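Odorant binding protein 4 (PDB 6JPM) probably binds small, largely apolar odorant molecules and is secreted. Local coordinates at residues 26-31 with 40-45; 30-35 with 104-109; 46-51 with 96-101. One frame throughout, in Å; residues are numbered along the deposited sequence.

Interaction 1 of 3, residues 26-31 with 40-45; sequences DEQINN and DKKMMC
Q28 of helix 26-32 reaches across to M43 near its root and to D40 with its amide. At the root, M43 packs against it: SD lies 3.5 Å from the Q28 carbonyl O and 4.0 Å from Q28 CB. The thioether gets there because CG of M43 stands anti to the backbone N (chi1 -175°) and the chain then bends back toward helix 26-32. This buried end is the tight part of the contact, and I29 adds its backbone N beside the same sulfur. The other end is polar and lies toward the solvent side, where D40 and K42 are partly exposed. Q28 NE2 donates to D40 OD2 at 3.2 Å, nearly straight at 169°, with OD2 in the amide plane but NE2 above the carboxylate plane; D38 takes a second bond from NE2. D40 is the N-cap of helix 41-53, and its OD2 also accepts from K42 N at 3.0 Å and, as a salt bridge, from K42 NZ at 2.7 Å. A leucine in place of D40 would probably leave the first turn uncapped, the K42 ammonium without this carboxylate and the Q28 amide with one acceptor fewer. The short helical segments cross at -63°, 10.3 Å apart. Helix 4-22 packs on I29 and C45, while Y102 of helix 99-111 touches M43.

Interaction 2 of 3, residues 30-35 with 104-109; sequences NNFHKG and FAKCLY
Two aromatic side chains reaching in opposite directions join the C-terminal end of helix 26-32, with the turn that follows, to helix 99-111: F32 crosses to A105 and K106, and Y109 reaches back to the turn. No hydrogen bond links the two segments. The F32 ring leads with its far end, CZ lying 3.7 Å from the A105 methyl carbon CB. K106 N comes to the ring's edge near its plane, and K106 CG, 3.9 Å from F32 CZ, passes across before the lysine chain leads away. One turn further along, the Y109 ring extends toward 32-35, its CG anti to the backbone N (chi1 -179°). The carbonyl O of F32 lies over one face of this ring, displaced toward the rim, while H33 O approaches CE2 obliquely at 3.4 Å. The phenol OH lies 3.4 Å from G35 N, but the angle is too poor for a hydrogen bond. That N-H is spent on F32 O at 3.0 Å, within the Schellman motif that ends the helix; G35, at positive phi, is its C-prime residue. G35 CA lies 3.5 Å from Y109 CE1, the ring packing closely on the glycine. Outside the segments the F32 ring meets F37, and Y109 meets Y116 edge-to-face. The contact therefore rests on close packing: F32 on aliphatic carbon, Y109 on peptide groups of a turn with its own hydrogen bonds.

Interaction 3 of 3, residues 46-51 with 96-101; sequences YMNCIL and DKCEPA
The carboxamide of N48 and the methyl group of A101 meet where helix 41-53 faces the start of helix 99-111, the amide oxygen OD1 lying 3.7 Å from A101 CB. Another flat group, the Y46 ring, turns away from this contact: one face carries I50 CG1 of its own helix, offset toward the rim, and helix 4-22 supplies further neighbours through R15, C18 and T22. The helix backbones come close, N48 CA to A101 CA 4.9 Å, and the A101 methyl CB lies 3.4 Å from N48 CA, an approach that the small alanine permits. L51 covers the same methyl from one turn further along, its CD1 3.7 Å from A101 CB and also beside the A101 carbonyl oxygen. At the other end, N48 CB packs 3.9 Å from C98 CB and equally near its sulfur. With CG anti to the backbone N (chi1 -174°), the N48 amide is carried toward the 96-101 segment, where a water mediates the polar link. This water donates to N48 OD1 at 2.8 Å and to K97 O, and accepts from A101 N at 3.0 Å, joining segments that share no direct hydrogen bond. The 96-101 side has its own bracing: D96 to E99 form a type II' turn, and D96 N donates to E99 OE1 in an almost straight bond of 179°, from above the carboxylate plane. I57 of strand 57-58 touches N48, L51 and A101 alike. Two disulfides, C49 to C18 and C98 to C45, tie this region to helix 4-22 and across the helix pair. With the third bridge, C89 to C107, they give the three interlocked disulfides of the classical insect odorant-binding protein fold.

Overall arrangement
Helix 41-53 serves interactions 1 and 3 in succession, and helix 99-111 serves interactions 3 and 2, so the three contacts close a triangle with helix 26-32. Their centres lie about 10 Å (1 and 2), 11 Å (1 and 3) and 13 Å (2 and 3) apart. The firmest join is the disulfide between C45 of interaction 1 and C98 of interaction 3, SG to SG 2.2 Å. Apolar packing does the rest: M43 CE lies 3.9 Å from F32 CD2, and M47 CE 3.8 Å from A105 CB. In this family the odorant cavity is enclosed by such helices, but no ligand identifies its lining here.

Interaction 1 of 3, residues 26-31 with 40-45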
ATOM      1  N   ASP A  26     -14.578   6.961  -3.512  1.00 18.49           N
ATOM      2  CA  ASP A  26     -14.265   7.277  -2.115  1.00 22.14           C
ATOM      3  C   ASP A  26     -14.693   6.153  -1.183  1.00 24.29           C
ATOM      4  O   ASP A  26     -13.964   5.801  -0.250  1.00 23.98           O
ATOM      5  CB  ASP A  26     -14.972   8.571  -1.689  1.00 26.94           C
ATOM      6  CG  ASP A  26     -14.307   9.824  -2.231  1.00 32.15           C
ATOM      7  OD1 ASP A  26     -13.282   9.729  -2.960  1.00 26.76           O
ATOM      8  OD2 ASP A  26     -14.821  10.918  -1.917  1.00 26.91           O
ATOM      9  N   GLU A  27     -15.892   5.602  -1.392  1.00 26.04           N
ATOM     10  CA  GLU A  27     -16.349   4.524  -0.516  1.00 26.18           C
ATOM     11  C   GLU A  27     -15.496   3.271  -0.669  1.00 20.11           C
ATOM     12  O   GLU A  27     -15.249   2.569   0.318  1.00 23.78           O
ATOM     13  CB  GLU A  27     -17.811   4.183  -0.783  1.00 28.52           C
ATOM     14  CG  GLU A  27     -18.318   3.103   0.167  1.00 39.39           C
ATOM     15  CD  GLU A  27     -19.829   2.960   0.169  1.00 52.39           C
ATOM     16  OE1 GLU A  27     -20.459   3.242  -0.873  1.00 56.84           O
ATOM     17  OE2 GLU A  27     -20.386   2.565   1.217  1.00 55.49           O
ATOM     18  N   GLN A  28     -15.055   2.957  -1.890  1.00 20.26           N
ATOM     19  CA  GLN A  28     -14.168   1.804  -2.074  1.00 23.94           C
ATOM     20  C   GLN A  28     -12.878   1.970  -1.283  1.00 26.19           C
ATOM     21  O   GLN A  28     -12.424   1.035  -0.622  1.00 18.38           O
ATOM     22  CB  GLN A  28     -13.842   1.603  -3.557  1.00 22.30           C
ATOM     23  CG  GLN A  28     -14.936   0.896  -4.340  1.00 19.10           C
ATOM     24  CD  GLN A  28     -14.572   0.747  -5.786  1.00 27.47           C
ATOM     25  OE1 GLN A  28     -14.205   1.726  -6.447  1.00 22.78           O
ATOM     26  NE2 GLN A  28     -14.635  -0.494  -6.294  1.00 26.58           N
ATOM     27  N   ILE A  29     -12.283   3.163  -1.330  1.00 24.56           N
ATOM     28  CA  ILE A  29     -11.070   3.431  -0.558  1.00 24.33           C
ATOM     29  C   ILE A  29     -11.352   3.357   0.931  1.00 21.81           C
ATOM     30  O   ILE A  29     -10.557   2.788   1.694  1.00 21.11           O
ATOM     31  CB  ILE A  29     -10.470   4.797  -0.938  1.00 23.60           C
ATOM     32  CG1 ILE A  29      -9.924   4.756  -2.373  1.00 18.89           C
ATOM     33  CG2 ILE A  29      -9.380   5.181   0.061  1.00 23.95           C
ATOM     34  CD1 ILE A  29      -9.537   6.144  -2.915  1.00 17.27           C
ATOM     35  N   ASN A  30     -12.473   3.959   1.371  1.00 19.48           N
ATOM     36  CA  ASN A  30     -12.834   3.946   2.788  1.00 20.62           C
ATOM     37  C   ASN A  30     -13.107   2.527   3.283  1.00 22.56           C
ATOM     38  O   ASN A  30     -12.670   2.146   4.377  1.00 21.78           O
ATOM     39  CB  ASN A  30     -14.058   4.854   3.030  1.00 24.81           C
ATOM     40  CG  ASN A  30     -13.747   6.356   2.806  1.00 30.44           C
ATOM     41  OD1 ASN A  30     -12.580   6.765   2.825  1.00 25.96           O
ATOM     42  ND2 ASN A  30     -14.796   7.178   2.607  1.00 24.29           N
ATOM     43  N   ASN A  31     -13.840   1.734   2.500  1.00 20.91           N
ATOM     44  CA  ASN A  31     -14.013   0.322   2.826  1.00 25.22           C
ATOM     45  C   ASN A  31     -12.673  -0.379   3.004  1.00 20.73           C
ATOM     46  O   ASN A  31     -12.474  -1.116   3.969  1.00 21.83           O
ATOM     47  CB  ASN A  31     -14.829  -0.374   1.737  1.00 21.98           C
ATOM     48  CG  ASN A  31     -16.304  -0.072   1.845  1.00 32.47           C
ATOM     49  OD1 ASN A  31     -16.788   0.349   2.891  1.00 33.54           O
ATOM     50  ND2 ASN A  31     -17.025  -0.264   0.750  1.00 36.16           N
ATOM     51  N   ASP A  40     -13.104  -5.283  -7.004  1.00 24.37           N
ATOM     52  CA  ASP A  40     -13.357  -4.558  -8.241  1.00 27.98           C
ATOM     53  C   ASP A  40     -12.036  -4.066  -8.819  1.00 29.72           C
ATOM     54  O   ASP A  40     -11.126  -3.682  -8.079  1.00 26.07           O
ATOM     55  CB  ASP A  40     -14.299  -3.380  -7.983  1.00 28.20           C
ATOM     56  CG  ASP A  40     -14.525  -2.526  -9.217  1.00 34.52           C
ATOM     57  OD1 ASP A  40     -15.281  -2.936 -10.126  1.00 38.91           O
ATOM     58  OD2 ASP A  40     -13.941  -1.438  -9.281  1.00 34.50           O
ATOM     59  N   LYS A  41     -11.900  -4.147 -10.128  1.00 29.54           N
ATOM     60  CA  LYS A  41     -10.665  -3.761 -10.853  1.00 31.08           C
ATOM     61  C   LYS A  41     -10.200  -2.342 -10.499  1.00 25.66           C
ATOM     62  O   LYS A  41      -9.042  -2.160 -10.452  1.00 22.42           O
ATOM     63  CB  LYS A  41     -10.855  -4.036 -12.341  1.00 34.34           C
ATOM     64  CG  LYS A  41     -10.058  -3.226 -13.332  1.00 42.32           C
ATOM     65  CD  LYS A  41     -10.105  -3.861 -14.701  1.00 47.97           C
ATOM     66  CE  LYS A  41      -9.654  -2.957 -15.818  1.00 54.35           C
ATOM     67  NZ  LYS A  41     -10.084  -3.456 -17.148  1.00 54.94           N
ATOM     68  N   LYS A  42     -11.123  -1.408 -10.270  1.00 21.71           N
ATOM     69  CA  LYS A  42     -10.750  -0.014  -9.924  1.00 20.63           C
ATOM     70  C   LYS A  42     -10.010   0.029  -8.580  1.00 19.53           C
ATOM     71  O   LYS A  42      -9.050   0.678  -8.503  1.00 19.27           O
ATOM     72  CB  LYS A  42     -11.933   0.952  -9.956  1.00 21.56           C
ATOM     73  CG  LYS A  42     -12.714   1.009 -11.252  1.00 26.57           C
ATOM     74  CD  LYS A  42     -13.814   2.016 -11.227  1.00 27.24           C
ATOM     75  CE  LYS A  42     -15.180   1.427 -10.998  1.00 37.54           C
ATOM     76  NZ  LYS A  42     -15.382   0.873  -9.649  1.00 39.08           N
ATOM     77  N   MET A  43     -10.483  -0.691  -7.587  1.00 17.03           N
ATOM     78  CA  MET A  43      -9.818  -0.743  -6.278  1.00 16.55           C
ATOM     79  C   MET A  43      -8.443  -1.398  -6.457  1.00 22.41           C
ATOM     80  O   MET A  43      -7.531  -0.898  -5.922  1.00 23.03           O
ATOM     81  CB  MET A  43     -10.656  -1.569  -5.313  1.00 21.06           C
ATOM     82  CG  MET A  43     -10.149  -1.607  -3.916  1.00 22.26           C
ATOM     83  SD  MET A  43     -10.228  -0.056  -3.108  1.00 31.14           S
ATOM     84  CE  MET A  43      -8.513   0.399  -3.064  1.00 27.08           C
ATOM     85  N   MET A  44      -8.382  -2.477  -7.226  1.00 18.24           N
ATOM     86  CA  MET A  44      -7.130  -3.227  -7.501  1.00 19.97           C
ATOM     87  C   MET A  44      -6.119  -2.328  -8.217  1.00 18.35           C
ATOM     88  O   MET A  44      -5.029  -2.237  -7.772  1.00 18.57           O
ATOM     89  CB  MET A  44      -7.375  -4.512  -8.294  1.00 16.09           C
ATOM     90  CG  MET A  44      -8.004  -5.590  -7.470  1.00 19.04           C
ATOM     91  SD  MET A  44      -8.104  -7.243  -8.100  1.00 27.00           S
ATOM     92  CE  MET A  44      -8.367  -6.981  -9.837  1.00 22.88           C
ATOM     93  N   CYS A  45      -6.558  -1.636  -9.243  1.00 15.38           N
ATOM     94  CA  CYS A  45      -5.669  -0.757 -10.016  1.00 22.55           C
ATOM     95  C   CYS A  45      -5.244   0.450  -9.190  1.00 19.43           C
ATOM     96  O   CYS A  45      -4.168   0.850  -9.351  1.00 19.90           O
ATOM     97  CB  CYS A  45      -6.192  -0.515 -11.422  1.00 28.13           C
ATOM     98  SG  CYS A  45      -6.158  -2.055 -12.365  1.00 31.87           S
TER

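Interaction 2 of 3, residues 30-35 with 104-109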
ATOM      1  N   ASN A  30     -12.473   3.959   1.371  1.00 19.48           N
ATOM      2  CA  ASN A  30     -12.834   3.946   2.788  1.00 20.62           C
ATOM      3  C   ASN A  30     -13.107   2.527   3.283  1.00 22.56           C
ATOM      4  O   ASN A  30     -12.670   2.146   4.377  1.00 21.78           O
ATOM      5  CB  ASN A  30     -14.058   4.854   3.030  1.00 24.81           C
ATOM      6  CG  ASN A  30     -13.747   6.356   2.806  1.00 30.44           C
ATOM      7  OD1 ASN A  30     -12.580   6.765   2.825  1.00 25.96           O
ATOM      8  ND2 ASN A  30     -14.796   7.178   2.607  1.00 24.29           N
ATOM      9  N   ASN A  31     -13.840   1.734   2.500  1.00 20.91           N
ATOM     10  CA  ASN A  31     -14.013   0.322   2.826  1.00 25.22           C
ATOM     11  C   ASN A  31     -12.673  -0.379   3.004  1.00 20.73           C
ATOM     12  O   ASN A  31     -12.474  -1.116   3.969  1.00 21.83           O
ATOM     13  CB  ASN A  31     -14.829  -0.374   1.737  1.00 21.98           C
ATOM     14  CG  ASN A  31     -16.304  -0.072   1.845  1.00 32.47           C
ATOM     15  OD1 ASN A  31     -16.788   0.349   2.891  1.00 33.54           O
ATOM     16  ND2 ASN A  31     -17.025  -0.264   0.750  1.00 36.16           N
ATOM     17  N   PHE A  32     -11.734  -0.144   2.091  1.00 24.62           N
ATOM     18  CA  PHE A  32     -10.457  -0.856   2.161  1.00 22.70           C
ATOM     19  C   PHE A  32      -9.752  -0.592   3.486  1.00 27.61           C
ATOM     20  O   PHE A  32      -9.241  -1.519   4.123  1.00 27.73           O
ATOM     21  CB  PHE A  32      -9.561  -0.464   0.977  1.00 19.75           C
ATOM     22  CG  PHE A  32      -8.447  -1.473   0.702  1.00 23.43           C
ATOM     23  CD1 PHE A  32      -7.322  -1.527   1.512  1.00 19.43           C
ATOM     24  CD2 PHE A  32      -8.564  -2.400  -0.332  1.00 23.79           C
ATOM     25  CE1 PHE A  32      -6.314  -2.474   1.290  1.00 22.83           C
ATOM     26  CE2 PHE A  32      -7.558  -3.343  -0.561  1.00 27.13           C
ATOM     27  CZ  PHE A  32      -6.431  -3.375   0.255  1.00 24.19           C
ATOM     28  N   HIS A  33      -9.747   0.663   3.941  1.00 26.80           N
ATOM     29  CA  HIS A  33      -9.084   1.010   5.195  1.00 25.29           C
ATOM     30  C   HIS A  33      -9.817   0.509   6.421  1.00 29.31           C
ATOM     31  O   HIS A  33      -9.316   0.702   7.529  1.00 32.24           O
ATOM     32  CB  HIS A  33      -8.910   2.526   5.311  1.00 25.22           C
ATOM     33  CG  HIS A  33      -7.829   3.072   4.436  1.00 29.12           C
ATOM     34  ND1 HIS A  33      -8.029   3.356   3.105  1.00 29.28           N
ATOM     35  CD2 HIS A  33      -6.533   3.365   4.695  1.00 32.21           C
ATOM     36  CE1 HIS A  33      -6.905   3.813   2.582  1.00 29.08           C
ATOM     37  NE2 HIS A  33      -5.983   3.831   3.524  1.00 28.87           N
ATOM     38  N   LYS A  34     -10.988  -0.102   6.257  1.00 34.26           N
ATOM     39  CA  LYS A  34     -11.679  -0.797   7.331  1.00 31.22           C
ATOM     40  C   LYS A  34     -11.726  -2.302   7.098  1.00 32.65           C
ATOM     41  O   LYS A  34     -12.569  -2.989   7.672  1.00 34.61           O
ATOM     42  CB  LYS A  34     -13.097  -0.258   7.486  1.00 29.13           C
ATOM     43  CG  LYS A  34     -13.171   1.183   7.967  1.00 34.55           C
ATOM     44  CD  LYS A  34     -14.606   1.584   8.214  1.00 36.49           C
ATOM     45  CE  LYS A  34     -14.695   2.800   9.128  1.00 34.86           C
ATOM     46  NZ  LYS A  34     -13.658   3.820   8.804  1.00 33.33           N
ATOM     47  N   GLY A  35     -10.851  -2.831   6.256  1.00 25.74           N
ATOM     48  CA  GLY A  35     -10.808  -4.272   6.072  1.00 25.61           C
ATOM     49  C   GLY A  35     -11.941  -4.851   5.258  1.00 27.23           C
ATOM     50  O   GLY A  35     -12.205  -6.053   5.341  1.00 30.33           O
ATOM     51  N   PHE A 104      -1.116  -8.009  -2.118  1.00 22.57           N
ATOM     52  CA  PHE A 104      -0.104  -7.565  -1.164  1.00 18.64           C
ATOM     53  C   PHE A 104      -0.693  -6.580  -0.155  1.00 22.92           C
ATOM     54  O   PHE A 104      -0.456  -6.704   1.049  1.00 24.94           O
ATOM     55  CB  PHE A 104       1.066  -6.927  -1.927  1.00 18.62           C
ATOM     56  CG  PHE A 104       2.177  -6.401  -1.042  1.00 27.61           C
ATOM     57  CD1 PHE A 104       2.931  -7.265  -0.245  1.00 33.68           C
ATOM     58  CD2 PHE A 104       2.488  -5.047  -1.031  1.00 24.59           C
ATOM     59  CE1 PHE A 104       3.974  -6.785   0.562  1.00 24.24           C
ATOM     60  CE2 PHE A 104       3.512  -4.556  -0.228  1.00 27.26           C
ATOM     61  CZ  PHE A 104       4.255  -5.432   0.575  1.00 29.93           C
ATOM     62  N   ALA A 105      -1.481  -5.603  -0.629  1.00 23.04           N
ATOM     63  CA  ALA A 105      -2.059  -4.601   0.266  1.00 19.99           C
ATOM     64  C   ALA A 105      -3.021  -5.230   1.268  1.00 23.60           C
ATOM     65  O   ALA A 105      -3.015  -4.876   2.452  1.00 25.52           O
ATOM     66  CB  ALA A 105      -2.780  -3.524  -0.546  1.00 19.57           C
ATOM     67  N   LYS A 106      -3.895  -6.125   0.802  1.00 20.05           N
ATOM     68  CA  LYS A 106      -4.815  -6.794   1.723  1.00 22.77           C
ATOM     69  C   LYS A 106      -4.041  -7.520   2.808  1.00 26.73           C
ATOM     70  O   LYS A 106      -4.437  -7.512   3.975  1.00 23.89           O
ATOM     71  CB  LYS A 106      -5.703  -7.813   0.992  1.00 26.66           C
ATOM     72  CG  LYS A 106      -6.626  -7.253  -0.054  1.00 33.63           C
ATOM     73  CD  LYS A 106      -7.704  -8.274  -0.388  1.00 35.13           C
ATOM     74  CE  LYS A 106      -7.105  -9.597  -0.818  1.00 33.74           C
ATOM     75  NZ  LYS A 106      -8.141 -10.563  -1.268  1.00 33.21           N
ATOM     76  N   CYS A 107      -2.939  -8.178   2.425  1.00 25.22           N
ATOM     77  CA  CYS A 107      -2.128  -8.892   3.405  1.00 22.01           C
ATOM     78  C   CYS A 107      -1.553  -7.923   4.428  1.00 28.60           C
ATOM     79  O   CYS A 107      -1.585  -8.185   5.638  1.00 27.97           O
ATOM     80  CB  CYS A 107      -1.009  -9.663   2.698  1.00 21.32           C
ATOM     81  SG  CYS A 107       0.029 -10.649   3.834  1.00 34.05           S
ATOM     82  N   LEU A 108      -1.014  -6.797   3.953  1.00 22.14           N
ATOM     83  CA  LEU A 108      -0.408  -5.833   4.860  1.00 22.62           C
ATOM     84  C   LEU A 108      -1.417  -5.351   5.887  1.00 23.93           C
ATOM     85  O   LEU A 108      -1.106  -5.256   7.082  1.00 25.26           O
ATOM     86  CB  LEU A 108       0.145  -4.640   4.090  1.00 24.02           C
ATOM     87  CG  LEU A 108       1.436  -4.862   3.315  1.00 30.98           C
ATOM     88  CD1 LEU A 108       1.824  -3.549   2.677  1.00 27.14           C
ATOM     89  CD2 LEU A 108       2.541  -5.384   4.231  1.00 27.81           C
ATOM     90  N   TYR A 109      -2.636  -5.037   5.431  1.00 26.04           N
ATOM     91  CA  TYR A 109      -3.682  -4.581   6.340  1.00 27.96           C
ATOM     92  C   TYR A 109      -3.996  -5.648   7.382  1.00 26.60           C
ATOM     93  O   TYR A 109      -3.994  -5.375   8.587  1.00 28.46           O
ATOM     94  CB  TYR A 109      -4.944  -4.202   5.557  1.00 22.99           C
ATOM     95  CG  TYR A 109      -6.043  -3.711   6.476  1.00 27.34           C
ATOM     96  CD1 TYR A 109      -6.876  -4.617   7.128  1.00 32.99           C
ATOM     97  CD2 TYR A 109      -6.222  -2.352   6.729  1.00 26.93           C
ATOM     98  CE1 TYR A 109      -7.856  -4.197   8.001  1.00 33.47           C
ATOM     99  CE2 TYR A 109      -7.216  -1.916   7.610  1.00 26.58           C
ATOM    100  CZ  TYR A 109      -8.033  -2.852   8.237  1.00 34.45           C
ATOM    101  OH  TYR A 109      -9.031  -2.478   9.107  1.00 36.14           O
TER

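Interaction 3 of 3, residues 46-51 with 96-101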
ATOM      1  N   TYR A  46      -6.094   0.917  -8.285  1.00 21.60           N
ATOM      2  CA  TYR A  46      -5.717   2.023  -7.377  1.00 16.43           C
ATOM      3  C   TYR A  46      -4.549   1.567  -6.500  1.00 20.07           C
ATOM      4  O   TYR A  46      -3.645   2.275  -6.397  1.00 17.39           O
ATOM      5  CB  TYR A  46      -6.887   2.535  -6.541  1.00 18.03           C
ATOM      6  CG  TYR A  46      -6.499   3.508  -5.467  1.00 20.07           C
ATOM      7  CD1 TYR A  46      -6.299   4.835  -5.757  1.00 19.35           C
ATOM      8  CD2 TYR A  46      -6.315   3.100  -4.164  1.00 20.17           C
ATOM      9  CE1 TYR A  46      -5.962   5.731  -4.774  1.00 15.15           C
ATOM     10  CE2 TYR A  46      -5.991   3.985  -3.163  1.00 15.57           C
ATOM     11  CZ  TYR A  46      -5.792   5.309  -3.478  1.00 23.78           C
ATOM     12  OH  TYR A  46      -5.442   6.201  -2.549  1.00 22.12           O
ATOM     13  N   MET A  47      -4.665   0.404  -5.873  1.00 16.23           N
ATOM     14  CA  MET A  47      -3.581  -0.144  -5.025  1.00 15.30           C
ATOM     15  C   MET A  47      -2.296  -0.335  -5.859  1.00 16.36           C
ATOM     16  O   MET A  47      -1.241  -0.043  -5.372  1.00 18.51           O
ATOM     17  CB  MET A  47      -3.997  -1.425  -4.296  1.00 17.08           C
ATOM     18  CG  MET A  47      -4.975  -1.220  -3.135  1.00 22.28           C
ATOM     19  SD  MET A  47      -4.926   0.344  -2.264  1.00 24.93           S
ATOM     20  CE  MET A  47      -3.398   0.172  -1.378  1.00 22.86           C
ATOM     21  N   ASN A  48      -2.417  -0.804  -7.088  1.00 16.13           N
ATOM     22  CA  ASN A  48      -1.255  -0.954  -7.987  1.00 15.53           C
ATOM     23  C   ASN A  48      -0.605   0.415  -8.230  1.00 18.00           C
ATOM     24  O   ASN A  48       0.558   0.522  -8.132  1.00 18.38           O
ATOM     25  CB  ASN A  48      -1.615  -1.634  -9.291  1.00 15.61           C
ATOM     26  CG  ASN A  48      -0.375  -1.904 -10.103  1.00 22.67           C
ATOM     27  OD1 ASN A  48       0.500  -2.613  -9.686  1.00 18.21           O
ATOM     28  ND2 ASN A  48      -0.268  -1.267 -11.228  1.00 20.87           N
ATOM     29  N   CYS A  49      -1.421   1.403  -8.540  1.00 23.15           N
ATOM     30  CA  CYS A  49      -0.976   2.785  -8.780  1.00 18.68           C
ATOM     31  C   CYS A  49      -0.269   3.301  -7.528  1.00 20.78           C
ATOM     32  O   CYS A  49       0.740   3.808  -7.674  1.00 24.57           O
ATOM     33  CB  CYS A  49      -2.137   3.693  -9.133  1.00 21.62           C
ATOM     34  SG  CYS A  49      -1.660   5.402  -9.461  1.00 29.81           S
ATOM     35  N   ILE A  50      -0.846   3.128  -6.354  1.00 23.06           N
ATOM     36  CA  ILE A  50      -0.248   3.641  -5.125  1.00 20.61           C
ATOM     37  C   ILE A  50       1.111   2.990  -4.888  1.00 20.79           C
ATOM     38  O   ILE A  50       2.116   3.672  -4.658  1.00 22.38           O
ATOM     39  CB  ILE A  50      -1.192   3.412  -3.930  1.00 18.35           C
ATOM     40  CG1 ILE A  50      -2.401   4.376  -3.965  1.00 21.03           C
ATOM     41  CG2 ILE A  50      -0.418   3.506  -2.617  1.00 19.66           C
ATOM     42  CD1 ILE A  50      -2.049   5.874  -3.920  1.00 18.22           C
ATOM     43  N   LEU A  51       1.160   1.659  -4.939  1.00 19.44           N
ATOM     44  CA  LEU A  51       2.396   0.950  -4.621  1.00 23.51           C
ATOM     45  C   LEU A  51       3.436   1.090  -5.726  1.00 20.81           C
ATOM     46  O   LEU A  51       4.633   1.060  -5.443  1.00 25.68           O
ATOM     47  CB  LEU A  51       2.097  -0.520  -4.326  1.00 21.60           C
ATOM     48  CG  LEU A  51       1.375  -0.736  -2.995  1.00 26.77           C
ATOM     49  CD1 LEU A  51       0.643  -2.067  -3.000  1.00 25.13           C
ATOM     50  CD2 LEU A  51       2.393  -0.660  -1.822  1.00 22.80           C
ATOM     51  N   ASP A  96      -2.292 -11.580 -11.554  1.00 25.27           N
ATOM     52  CA  ASP A  96      -2.022 -10.897 -12.832  1.00 28.38           C
ATOM     53  C   ASP A  96      -2.338  -9.406 -12.764  1.00 25.88           C
ATOM     54  O   ASP A  96      -3.247  -9.027 -12.091  1.00 27.04           O
ATOM     55  CB  ASP A  96      -2.855 -11.582 -13.913  1.00 40.36           C
ATOM     56  CG  ASP A  96      -2.748 -11.027 -15.321  1.00 53.19           C
ATOM     57  OD1 ASP A  96      -1.648 -10.681 -15.756  1.00 52.55           O
ATOM     58  OD2 ASP A  96      -3.774 -10.986 -15.971  1.00 57.54           O
ATOM     59  N   LYS A  97      -1.561  -8.624 -13.479  1.00 21.50           N
ATOM     60  CA  LYS A  97      -1.774  -7.167 -13.637  1.00 25.02           C
ATOM     61  C   LYS A  97      -1.879  -6.410 -12.308  1.00 26.70           C
ATOM     62  O   LYS A  97      -0.920  -6.292 -11.697  1.00 24.63           O
ATOM     63  CB  LYS A  97      -2.931  -6.921 -14.604  1.00 34.39           C
ATOM     64  CG  LYS A  97      -2.541  -6.912 -16.067  1.00 42.87           C
ATOM     65  CD  LYS A  97      -3.356  -7.790 -16.927  1.00 44.71           C
ATOM     66  CE  LYS A  97      -4.667  -7.180 -17.354  1.00 52.36           C
ATOM     67  NZ  LYS A  97      -5.389  -8.003 -18.353  1.00 55.73           N
ATOM     68  N   CYS A  98      -3.050  -5.925 -11.921  1.00 22.84           N
ATOM     69  CA  CYS A  98      -3.166  -5.118 -10.679  1.00 23.53           C
ATOM     70  C   CYS A  98      -3.338  -6.023  -9.454  1.00 25.25           C
ATOM     71  O   CYS A  98      -3.202  -5.540  -8.367  1.00 22.88           O
ATOM     72  CB  CYS A  98      -4.303  -4.098 -10.750  1.00 21.18           C
ATOM     73  SG  CYS A  98      -4.149  -2.854 -12.049  1.00 27.79           S
ATOM     74  N   GLU A  99      -3.623  -7.300  -9.668  1.00 19.32           N
ATOM     75  CA  GLU A  99      -3.870  -8.250  -8.558  1.00 20.37           C
ATOM     76  C   GLU A  99      -2.717  -8.334  -7.548  1.00 20.66           C
ATOM     77  O   GLU A  99      -2.997  -8.339  -6.423  1.00 22.14           O
ATOM     78  CB  GLU A  99      -4.286  -9.630  -9.044  1.00 23.09           C
ATOM     79  CG  GLU A  99      -5.593  -9.664  -9.778  1.00 27.56           C
ATOM     80  CD  GLU A  99      -5.840 -10.936 -10.568  1.00 33.44           C
ATOM     81  OE1 GLU A  99      -4.989 -11.741 -10.664  1.00 29.09           O
ATOM     82  OE2 GLU A  99      -6.889 -11.067 -11.095  1.00 39.09           O
ATOM     83  N   PRO A 100      -1.442  -8.448  -7.940  1.00 20.59           N
ATOM     84  CA  PRO A 100      -0.377  -8.559  -6.974  1.00 17.85           C
ATOM     85  C   PRO A 100      -0.333  -7.399  -5.968  1.00 17.33           C
ATOM     86  O   PRO A 100      -0.215  -7.660  -4.866  1.00 20.36           O
ATOM     87  CB  PRO A 100       0.881  -8.664  -7.825  1.00 18.14           C
ATOM     88  CG  PRO A 100       0.389  -9.146  -9.137  1.00 19.71           C
ATOM     89  CD  PRO A 100      -0.983  -8.548  -9.293  1.00 17.67           C
ATOM     90  N   ALA A 101      -0.423  -6.162  -6.431  1.00 17.55           N
ATOM     91  CA  ALA A 101      -0.376  -5.058  -5.471  1.00 22.14           C
ATOM     92  C   ALA A 101      -1.597  -5.058  -4.556  1.00 19.88           C
ATOM     93  O   ALA A 101      -1.482  -4.792  -3.352  1.00 19.86           O
ATOM     94  CB  ALA A 101      -0.255  -3.723  -6.192  1.00 19.19           C
TER
HETATM   95  O   HOH W   1       0.138  -5.388  -9.237  1.00 21.26           O